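DNA gyrase, B subunit, truncated (PDB 3CWV) probably uses ATP to break, pass and rejoin double-stranded DNA as the B subunit of a type II topoisomerase. Local coordinates at residues V58-I64 / F169-L174. Residues are numbered along the deposited sequence; the frame is centred on the assembly and turned at random.
Sequences VGGDGSI and FDRARL
I64 and F169 meet where the strand ends flanking the β-hairpin turn between antiparallel strands 53-58 and 64-70 pack against the loop and first turn of helix 171-184, on the helix-covered face of the mixed sheet in the N-terminal half of this GyrB-family chain. The apolar contact comes first. I64 CD1 lies over one face of the F169 ring, offset toward the rim, a CH-pi contact 3.6 Å from its centroid, and I64 CG1 presses in at 3.3 Å from F169 CE2. G62 O stands at the ring's edge, in its plane, 3.4 Å from F169 CE2. With CG anti to the carbonyl carbon (chi1 -68°), the ring is carried toward I64; H32 of helix 28-47 meets it edge-to-face. With an alanine at F169, I64 CD1 would probably lose the face it rests on and H32 its ring partner. Beside this pair, V58 CG2 touches L174 CD1 at 3.9 Å, the two side chains crossing roughly at right angles.

R171, its chain bent at chi2 and chi3, lays its guanidinium over V58: CG1 sits 3.7 Å above the centre of that plane, and a water accepts from R171 NH1 at 2.8 Å and donates to V58 O at 3.0 Å.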
loop_
_atom_site.group_PDB
_atom_site.type_symbol
_atom_site.label_atom_id
_atom_site.label_comp_id
_atom_site.label_asym_id
_atom_site.label_seq_id
_atom_site.Cartn_x
_atom_site.Cartn_y
_atom_site.Cartn_z
ATOM N N VAL A 58 -1.740 16.657 -7.030
ATOM C CA VAL A 58 -0.825 16.923 -8.145
ATOM C C VAL A 58 -1.171 18.307 -8.712
ATOM O O VAL A 58 -2.334 18.621 -8.944
ATOM C CB VAL A 58 -0.918 15.834 -9.248
ATOM C CG1 VAL A 58 0.190 16.006 -10.282
ATOM C CG2 VAL A 58 -0.823 14.476 -8.632
ATOM N N GLY A 59 -0.166 19.144 -8.870
ATOM C CA GLY A 59 -0.385 20.477 -9.399
ATOM C C GLY A 59 0.053 20.515 -10.845
ATOM O O GLY A 59 0.720 19.588 -11.327
ATOM N N GLY A 60 -0.314 21.593 -11.534
ATOM C CA GLY A 60 0.097 21.813 -12.922
ATOM C C GLY A 60 1.586 22.055 -13.075
ATOM O O GLY A 60 2.145 21.838 -14.146
ATOM N N ASP A 61 2.238 22.491 -12.001
ATOM C CA ASP A 61 3.668 22.790 -12.033
ATOM C C ASP A 61 4.588 21.580 -11.803
ATOM O O ASP A 61 5.794 21.739 -11.594
ATOM C CB ASP A 61 3.970 23.862 -11.006
ATOM C CG ASP A 61 3.829 23.363 -9.584
ATOM O OD1 ASP A 61 3.087 22.365 -9.359
ATOM O OD2 ASP A 61 4.488 23.978 -8.708
ATOM N N GLY A 62 4.026 20.375 -11.850
ATOM C CA GLY A 62 4.822 19.151 -11.679
ATOM C C GLY A 62 5.179 18.832 -10.224
ATOM O O GLY A 62 5.910 17.868 -9.946
ATOM N N SER A 63 4.662 19.638 -9.299
ATOM C CA SER A 63 4.866 19.373 -7.877
ATOM C C SER A 63 3.860 18.321 -7.376
ATOM O O SER A 63 2.862 18.009 -8.035
ATOM C CB SER A 63 4.762 20.664 -7.060
ATOM O OG SER A 63 3.407 21.059 -6.903
ATOM N N ILE A 64 4.129 17.788 -6.186
ATOM C CA ILE A 64 3.323 16.730 -5.606
ATOM C C ILE A 64 3.149 17.120 -4.141
ATOM O O ILE A 64 4.111 17.552 -3.508
ATOM C CB ILE A 64 4.108 15.387 -5.624
ATOM C CG1 ILE A 64 4.209 14.831 -7.040
ATOM C CG2 ILE A 64 3.440 14.318 -4.702
ATOM C CD1 ILE A 64 2.925 14.166 -7.565
ATOM N N PHE A 169 3.743 13.604 -14.288
ATOM C CA PHE A 169 3.091 12.463 -13.636
ATOM C C PHE A 169 1.878 11.970 -14.392
ATOM O O PHE A 169 1.104 12.771 -14.904
ATOM C CB PHE A 169 2.680 12.840 -12.213
ATOM C CG PHE A 169 3.840 13.060 -11.308
ATOM C CD1 PHE A 169 4.581 11.972 -10.831
ATOM C CD2 PHE A 169 4.226 14.346 -10.956
ATOM C CE1 PHE A 169 5.664 12.180 -9.988
ATOM C CE2 PHE A 169 5.315 14.551 -10.126
ATOM C CZ PHE A 169 6.036 13.460 -9.641
ATOM N N ASP A 170 1.718 10.650 -14.456
ATOM C CA ASP A 170 0.541 10.000 -15.002
ATOM C C ASP A 170 -0.528 10.050 -13.890
ATOM O O ASP A 170 -0.466 9.268 -12.936
ATOM C CB ASP A 170 0.904 8.554 -15.352
ATOM C CG ASP A 170 -0.237 7.789 -16.017
ATOM O OD1 ASP A 170 -1.429 8.056 -15.747
ATOM O OD2 ASP A 170 0.068 6.898 -16.831
ATOM N N ARG A 171 -1.478 10.980 -13.999
ATOM C CA ARG A 171 -2.557 11.126 -13.006
ATOM C C ARG A 171 -3.369 9.856 -12.780
ATOM O O ARG A 171 -3.753 9.542 -11.639
ATOM C CB ARG A 171 -3.527 12.244 -13.386
ATOM C CG ARG A 171 -3.301 13.545 -12.689
ATOM C CD ARG A 171 -2.111 14.233 -13.251
ATOM N NE ARG A 171 -2.264 15.683 -13.189
ATOM C CZ ARG A 171 -1.346 16.545 -13.616
ATOM N NH1 ARG A 171 -1.564 17.853 -13.515
ATOM N NH2 ARG A 171 -0.209 16.095 -14.145
ATOM N N ALA A 172 -3.634 9.135 -13.868
ATOM C CA ALA A 172 -4.405 7.892 -13.797
ATOM C C ALA A 172 -3.734 6.826 -12.946
ATOM O O ALA A 172 -4.404 6.136 -12.155
ATOM C CB ALA A 172 -4.683 7.337 -15.216
ATOM N N ARG A 173 -2.425 6.633 -13.113
ATOM C CA ARG A 173 -1.764 5.608 -12.295
ATOM C C ARG A 173 -1.619 6.013 -10.815
ATOM O O ARG A 173 -1.706 5.167 -9.935
ATOM C CB ARG A 173 -0.430 5.150 -12.908
ATOM C CG ARG A 173 0.796 5.773 -12.361
ATOM C CD ARG A 173 2.021 5.100 -12.943
ATOM N NE ARG A 173 2.039 5.238 -14.395
ATOM C CZ ARG A 173 3.138 5.183 -15.144
ATOM N NH1 ARG A 173 4.321 4.958 -14.582
ATOM N NH2 ARG A 173 3.049 5.357 -16.456
ATOM N N LEU A 174 -1.420 7.300 -10.551
ATOM C CA LEU A 174 -1.440 7.820 -9.180
ATOM C C LEU A 174 -2.814 7.638 -8.512
ATOM O O LEU A 174 -2.876 7.175 -7.363
ATOM C CB LEU A 174 -0.959 9.282 -9.119
ATOM C CG LEU A 174 0.496 9.565 -9.549
ATOM C CD1 LEU A 174 0.791 11.017 -9.268
ATOM C CD2 LEU A 174 1.530 8.625 -8.852
HETATM O O HOH W 1 -3.491 18.572 -11.688
#